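Local coordinates for putative iron binding protein (Bordetella pertussis Tohama I, PDB 1Y9U), which binds ferric iron through tyrosine side chains, probably as the periplasmic solute-binding component of a bacterial iron-uptake system, at residues A[141-146]-A[195-200]; A[265-270]-A[277-282]. All coordinates share one frame; numbering follows the deposited sequence. Where two conformers were deposited one is given.

Contact 1 (A[141-146]-A[195-200])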
loop_
_atom_site.group_PDB
_atom_site.type_symbol
_atom_site.label_atom_id
_atom_site.label_comp_id
_atom_site.label_asym_id
_atom_site.label_seq_id
_atom_site.Cartn_x
_atom_site.Cartn_y
_atom_site.Cartn_z
ATOM N N HIS A 141 -0.765 -2.318 13.703
ATOM C CA HIS A 141 -1.511 -2.002 12.508
ATOM C C HIS A 141 -0.823 -2.626 11.300
ATOM O O HIS A 141 0.395 -2.619 11.232
ATOM C CB HIS A 141 -1.634 -0.503 12.300
ATOM C CG HIS A 141 -2.581 -0.162 11.194
ATOM N ND1 HIS A 141 -2.187 -0.126 9.873
ATOM C CD2 HIS A 141 -3.914 0.055 11.204
ATOM C CE1 HIS A 141 -3.241 0.154 9.121
ATOM N NE2 HIS A 141 -4.299 0.260 9.902
ATOM N N PRO A 142 -1.567 -3.186 10.344
ATOM C CA PRO A 142 -0.949 -3.735 9.133
ATOM C C PRO A 142 0.098 -2.870 8.433
ATOM O O PRO A 142 1.049 -3.404 7.871
ATOM C CB PRO A 142 -2.139 -4.008 8.236
ATOM C CG PRO A 142 -3.211 -4.367 9.190
ATOM C CD PRO A 142 -3.015 -3.465 10.379
ATOM N N TYR A 143 -0.054 -1.544 8.443
ATOM C CA TYR A 143 0.958 -0.710 7.805
ATOM C C TYR A 143 2.315 -0.895 8.462
ATOM O O TYR A 143 3.359 -0.879 7.815
ATOM C CB TYR A 143 0.585 0.758 7.919
ATOM C CG TYR A 143 -0.674 1.222 7.234
ATOM C CD1 TYR A 143 -1.261 2.439 7.597
ATOM C CD2 TYR A 143 -1.260 0.503 6.216
ATOM C CE1 TYR A 143 -2.395 2.898 6.966
ATOM C CE2 TYR A 143 -2.395 0.953 5.586
ATOM C CZ TYR A 143 -2.957 2.149 5.972
ATOM O OH TYR A 143 -4.083 2.590 5.316
ATOM N N ASN A 144 2.293 -1.013 9.786
ATOM C CA ASN A 144 3.514 -1.172 10.552
ATOM C C ASN A 144 4.029 -2.599 10.539
ATOM O O ASN A 144 5.233 -2.800 10.414
ATOM C CB ASN A 144 3.334 -0.668 11.979
ATOM C CG ASN A 144 3.338 0.853 12.078
ATOM O OD1 ASN A 144 3.940 1.540 11.259
ATOM N ND2 ASN A 144 2.624 1.379 13.076
ATOM N N THR A 145 3.158 -3.604 10.653
ATOM C CA THR A 145 3.669 -4.975 10.631
ATOM C C THR A 145 4.285 -5.330 9.305
ATOM O O THR A 145 5.226 -6.092 9.265
ATOM C CB THR A 145 2.636 -6.025 11.007
ATOM O OG1 THR A 145 1.550 -5.982 10.080
ATOM C CG2 THR A 145 2.050 -5.779 12.397
ATOM N N ALA A 146 3.789 -4.755 8.214
ATOM C CA ALA A 146 4.417 -4.996 6.924
ATOM C C ALA A 146 5.836 -4.421 6.871
ATOM O O ALA A 146 6.733 -5.033 6.307
ATOM C CB ALA A 146 3.574 -4.417 5.807
ATOM N N LEU A 195 6.351 7.978 11.194
ATOM C CA LEU A 195 6.155 7.096 10.046
ATOM C C LEU A 195 4.688 7.024 9.730
ATOM O O LEU A 195 3.864 6.845 10.622
ATOM C CB LEU A 195 6.650 5.672 10.337
ATOM C CG LEU A 195 8.151 5.440 10.316
ATOM C CD1 LEU A 195 8.456 4.024 10.817
ATOM C CD2 LEU A 195 8.708 5.660 8.921
ATOM N N ALA A 196 4.370 7.180 8.450
ATOM C CA ALA A 196 2.999 7.183 7.967
ATOM C C ALA A 196 3.018 7.078 6.447
ATOM O O ALA A 196 4.046 7.289 5.808
ATOM C CB ALA A 196 2.269 8.420 8.432
ATOM N N ASN A 197 1.887 6.721 5.844
ATOM C CA ASN A 197 1.872 6.445 4.422
ATOM C C ASN A 197 1.789 7.739 3.585
ATOM O O ASN A 197 1.074 8.683 3.927
ATOM C CB ASN A 197 0.763 5.504 4.059
ATOM C CG ASN A 197 1.072 4.077 4.410
ATOM O OD1 ASN A 197 2.166 3.760 4.764
ATOM N ND2 ASN A 197 0.074 3.211 4.322
ATOM N N ALA A 198 2.505 7.763 2.465
ATOM C CA ALA A 198 2.629 8.958 1.643
ATOM C C ALA A 198 1.310 9.433 1.061
ATOM O O ALA A 198 1.057 10.615 0.925
ATOM C CB ALA A 198 3.598 8.672 0.525
ATOM N N TYR A 199 0.461 8.524 0.502
ATOM C CA TYR A 199 -0.978 8.932 -0.029
ATOM C C TYR A 199 -1.798 9.821 0.955
ATOM O O TYR A 199 -2.593 10.696 0.539
ATOM C CB TYR A 199 -1.903 7.730 -0.557
ATOM C CG TYR A 199 -2.355 6.684 0.511
ATOM C CD1 TYR A 199 -3.411 6.978 1.336
ATOM C CD2 TYR A 199 -1.757 5.453 0.659
ATOM C CE1 TYR A 199 -3.852 6.102 2.288
ATOM C CE2 TYR A 199 -2.206 4.564 1.685
ATOM C CZ TYR A 199 -3.252 4.916 2.430
ATOM O OH TYR A 199 -3.608 3.990 3.385
ATOM N N TYR A 200 -1.639 9.628 2.251
ATOM C CA TYR A 200 -2.399 10.509 3.120
ATOM C C TYR A 200 -1.943 11.968 2.988
ATOM O O TYR A 200 -2.742 12.893 3.174
ATOM C CB TYR A 200 -2.304 10.128 4.574
ATOM C CG TYR A 200 -2.939 8.801 4.900
ATOM C CD1 TYR A 200 -2.173 7.716 5.336
ATOM C CD2 TYR A 200 -4.306 8.614 4.785
ATOM C CE1 TYR A 200 -2.752 6.514 5.642
ATOM C CE2 TYR A 200 -4.888 7.415 5.104
ATOM C CZ TYR A 200 -4.102 6.372 5.540
ATOM O OH TYR A 200 -4.699 5.172 5.843
#
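The ring of Tyr143 is sandwiched between Asn197 ND2, centred over one face at 3.6 Å from Tyr143 CD2, and His141 CE1, which lies over the centre of the opposite face. Ring and Asn197 amide planes are turned 46° apart, so the nitrogen leans onto the ring instead of the amide stacking flat. At the edge, in the plane of the Tyr143 ring, comes Tyr200 OH, hydrogen-bonded to Tyr143 OH at 2.7 Å. In the conformer described, Tyr199 OH stands obliquely, at a very short 2.4 Å from Tyr143 OH, so the exact gap is doubtful. Tyr143 CG lies beside the backbone N and anti to the carbonyl carbon (chi1 -64°), which sends the ring toward 195-200.

His141 is the N-cap of helix 142-155, its ND1 accepting from Tyr143 N at 2.9 Å, the donor 23° out of the imidazole plane. Arg107 binds Asn197 OD1 and so helps to fix the amide that faces the ring. Tyr143, Tyr199 and Tyr200 are iron ligands in this protein, although no metal is bound in this model. The close approach of the three phenol oxygens, with Arg105 weakly bonded to Tyr143 OH, is consistent with a site where the phenols converge on a metal.

Contact 2 (A[265-270]-A[277-282])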
loop_
_atom_site.group_PDB
_atom_site.type_symbol
_atom_site.label_atom_id
_atom_site.label_comp_id
_atom_site.label_asym_id
_atom_site.label_seq_id
_atom_site.Cartn_x
_atom_site.Cartn_y
_atom_site.Cartn_z
ATOM N N PRO A 265 -3.634 4.896 -19.423
ATOM C CA PRO A 265 -4.828 5.666 -19.056
ATOM C C PRO A 265 -5.473 5.197 -17.738
ATOM O O PRO A 265 -5.853 6.036 -16.898
ATOM C CB PRO A 265 -5.757 5.479 -20.261
ATOM C CG PRO A 265 -4.854 5.190 -21.371
ATOM C CD PRO A 265 -3.761 4.337 -20.783
ATOM N N ALA A 266 -5.584 3.895 -17.532
ATOM C CA ALA A 266 -6.228 3.401 -16.325
ATOM C C ALA A 266 -5.358 3.686 -15.116
ATOM O O ALA A 266 -5.847 4.086 -14.090
ATOM C CB ALA A 266 -6.491 1.915 -16.421
ATOM N N GLN A 267 -4.061 3.454 -15.237
ATOM C CA GLN A 267 -3.141 3.668 -14.125
ATOM C C GLN A 267 -3.130 5.098 -13.683
ATOM O O GLN A 267 -3.002 5.357 -12.476
ATOM C CB GLN A 267 -1.730 3.248 -14.532
ATOM C CG GLN A 267 -1.510 1.738 -14.498
ATOM C CD GLN A 267 -1.179 1.276 -13.100
ATOM O OE1 GLN A 267 -0.172 1.695 -12.563
ATOM N NE2 GLN A 267 -2.035 0.453 -12.503
ATOM N N THR A 268 -3.209 6.034 -14.640
ATOM C CA THR A 268 -3.232 7.452 -14.322
ATOM C C THR A 268 -4.405 7.753 -13.385
ATOM O O THR A 268 -4.207 8.355 -12.316
ATOM C CB THR A 268 -3.314 8.290 -15.623
ATOM O OG1 THR A 268 -2.236 7.936 -16.508
ATOM C CG2 THR A 268 -3.156 9.767 -15.328
ATOM N N LEU A 269 -5.581 7.281 -13.752
ATOM C CA LEU A 269 -6.795 7.487 -12.942
ATOM C C LEU A 269 -6.762 6.670 -11.643
ATOM O O LEU A 269 -7.177 7.162 -10.592
ATOM C CB LEU A 269 -8.052 7.122 -13.746
ATOM C CG LEU A 269 -8.327 7.944 -15.005
ATOM C CD1 LEU A 269 -9.470 7.317 -15.823
ATOM C CD2 LEU A 269 -8.630 9.391 -14.645
ATOM N N TYR A 270 -6.290 5.437 -11.728
ATOM C CA TYR A 270 -6.282 4.463 -10.633
ATOM C C TYR A 270 -5.475 4.988 -9.449
ATOM O O TYR A 270 -5.927 4.937 -8.299
ATOM C CB TYR A 270 -5.737 3.096 -11.112
ATOM C CG TYR A 270 -5.829 1.995 -10.076
ATOM C CD1 TYR A 270 -6.886 1.094 -10.081
ATOM C CD2 TYR A 270 -4.845 1.830 -9.112
ATOM C CE1 TYR A 270 -6.988 0.102 -9.133
ATOM C CE2 TYR A 270 -4.951 0.847 -8.149
ATOM C CZ TYR A 270 -6.017 -0.014 -8.158
ATOM O OH TYR A 270 -6.137 -1.018 -7.215
ATOM N N TYR A 277 0.838 5.603 -5.745
ATOM C CA TYR A 277 1.852 5.661 -6.792
ATOM C C TYR A 277 1.542 4.559 -7.795
ATOM O O TYR A 277 1.367 3.416 -7.412
ATOM C CB TYR A 277 3.249 5.502 -6.167
ATOM C CG TYR A 277 4.379 6.100 -7.001
ATOM C CD1 TYR A 277 4.891 7.370 -6.725
ATOM C CD2 TYR A 277 4.923 5.399 -8.072
ATOM C CE1 TYR A 277 5.916 7.906 -7.468
ATOM C CE2 TYR A 277 5.937 5.953 -8.845
ATOM C CZ TYR A 277 6.432 7.195 -8.527
ATOM O OH TYR A 277 7.448 7.747 -9.294
ATOM N N PRO A 278 1.493 4.875 -9.089
ATOM C CA PRO A 278 1.173 3.843 -10.075
ATOM C C PRO A 278 2.269 2.798 -10.183
ATOM O O PRO A 278 3.436 3.099 -10.012
ATOM C CB PRO A 278 1.034 4.616 -11.382
ATOM C CG PRO A 278 1.508 5.972 -11.131
ATOM C CD PRO A 278 1.734 6.189 -9.693
ATOM N N VAL A 279 1.888 1.570 -10.479
ATOM C CA VAL A 279 2.893 0.529 -10.728
ATOM C C VAL A 279 3.592 0.691 -12.085
ATOM O O VAL A 279 4.754 0.348 -12.230
ATOM C CB VAL A 279 2.278 -0.901 -10.595
ATOM C CG1 VAL A 279 1.299 -1.230 -11.726
ATOM C CG2 VAL A 279 3.361 -1.950 -10.517
ATOM N N ARG A 280 2.862 1.188 -13.079
ATOM C CA ARG A 280 3.380 1.310 -14.437
ATOM C C ARG A 280 4.310 2.505 -14.532
ATOM O O ARG A 280 3.952 3.607 -14.115
ATOM C CB ARG A 280 2.213 1.493 -15.401
ATOM C CG ARG A 280 2.588 1.601 -16.865
ATOM C CD ARG A 280 1.452 2.095 -17.705
ATOM N NE ARG A 280 1.798 2.146 -19.132
ATOM C CZ ARG A 280 1.601 1.172 -20.003
ATOM N NH1 ARG A 280 1.006 0.068 -19.647
ATOM N NH2 ARG A 280 2.015 1.322 -21.262
ATOM N N ALA A 281 5.501 2.303 -15.107
ATOM C CA ALA A 281 6.437 3.397 -15.346
ATOM C C ALA A 281 5.855 4.439 -16.315
ATOM O O ALA A 281 5.106 4.093 -17.235
ATOM C CB ALA A 281 7.740 2.849 -15.926
ATOM N N GLY A 282 6.230 5.699 -16.142
ATOM C CA GLY A 282 5.878 6.736 -17.076
ATOM C C GLY A 282 4.460 7.225 -17.019
ATOM O O GLY A 282 3.948 7.774 -17.985
#
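Gln267 reaches from its helix to the backbone nitrogens of Val279 and Arg280, and its OE1 is the point on which the close part of the contact converges. Arg280 N donates to Gln267 OE1 at 3.1 Å along a nearly straight N-H (168°), but it approaches from above the carbonyl plane, 44° out of it. Val279 N lies still nearer, 2.9 Å from the same OE1. Carbon closes in around the oxygen as well: Pro278 CB and Val279 CG1 each stand 3.4 Å from Gln267 OE1. The Gln267 chain is bent at CB-CG (chi2 -83°), which turns the amide across the start of the loop, and Val279 CG1 then packs against Gln267 CD at 3.8 Å.

Helix 264-273 and the short strand 277-278 are successive elements of the chain, and this strand pairs antiparallel with strand 100-112 in the mixed sheet of the periplasmic binding protein fold. Gln267 ties all three together, because its NE2 donates to Leu102 O of that long strand and also to Leu261 O, at the end of the preceding helix. Both ends of this buried amide are therefore held, which fixes its flip with the oxygen toward the loop.

On the looser side the packing thins to aliphatic carbon. Arg280 CB rests 3.8 Å from Gln267 CG, and beyond it the chain, extended from CG to NE, leads away from the Gln267 amide. The Arg280 side chain also touches Glu264, and although the residue is partly exposed, its guanidinium finds a partner of its own in Val262 O, bound by NH1.

In the fold
The two contacts lie about 21 Å apart between centres, with nearest atoms about 6 Å apart, and do not touch. What joins them is the mixed sheet. Strand 100-112 pairs antiparallel with strand 193-197 of contact 1 and with strand 277-278 of contact 2; along it, Arg105 bonds weakly to Tyr143 OH and Arg107 holds Asn197, while Leu102 O accepts from Gln267 NE2. Contact 1 is itself part of the iron site, whereas contact 2 is structural packing beside it: the Pro278 side chain is about 10 Å from that of Tyr199. Tyr199 also touches Asn274, in the short connection between helix 264-273 and strand 277-278.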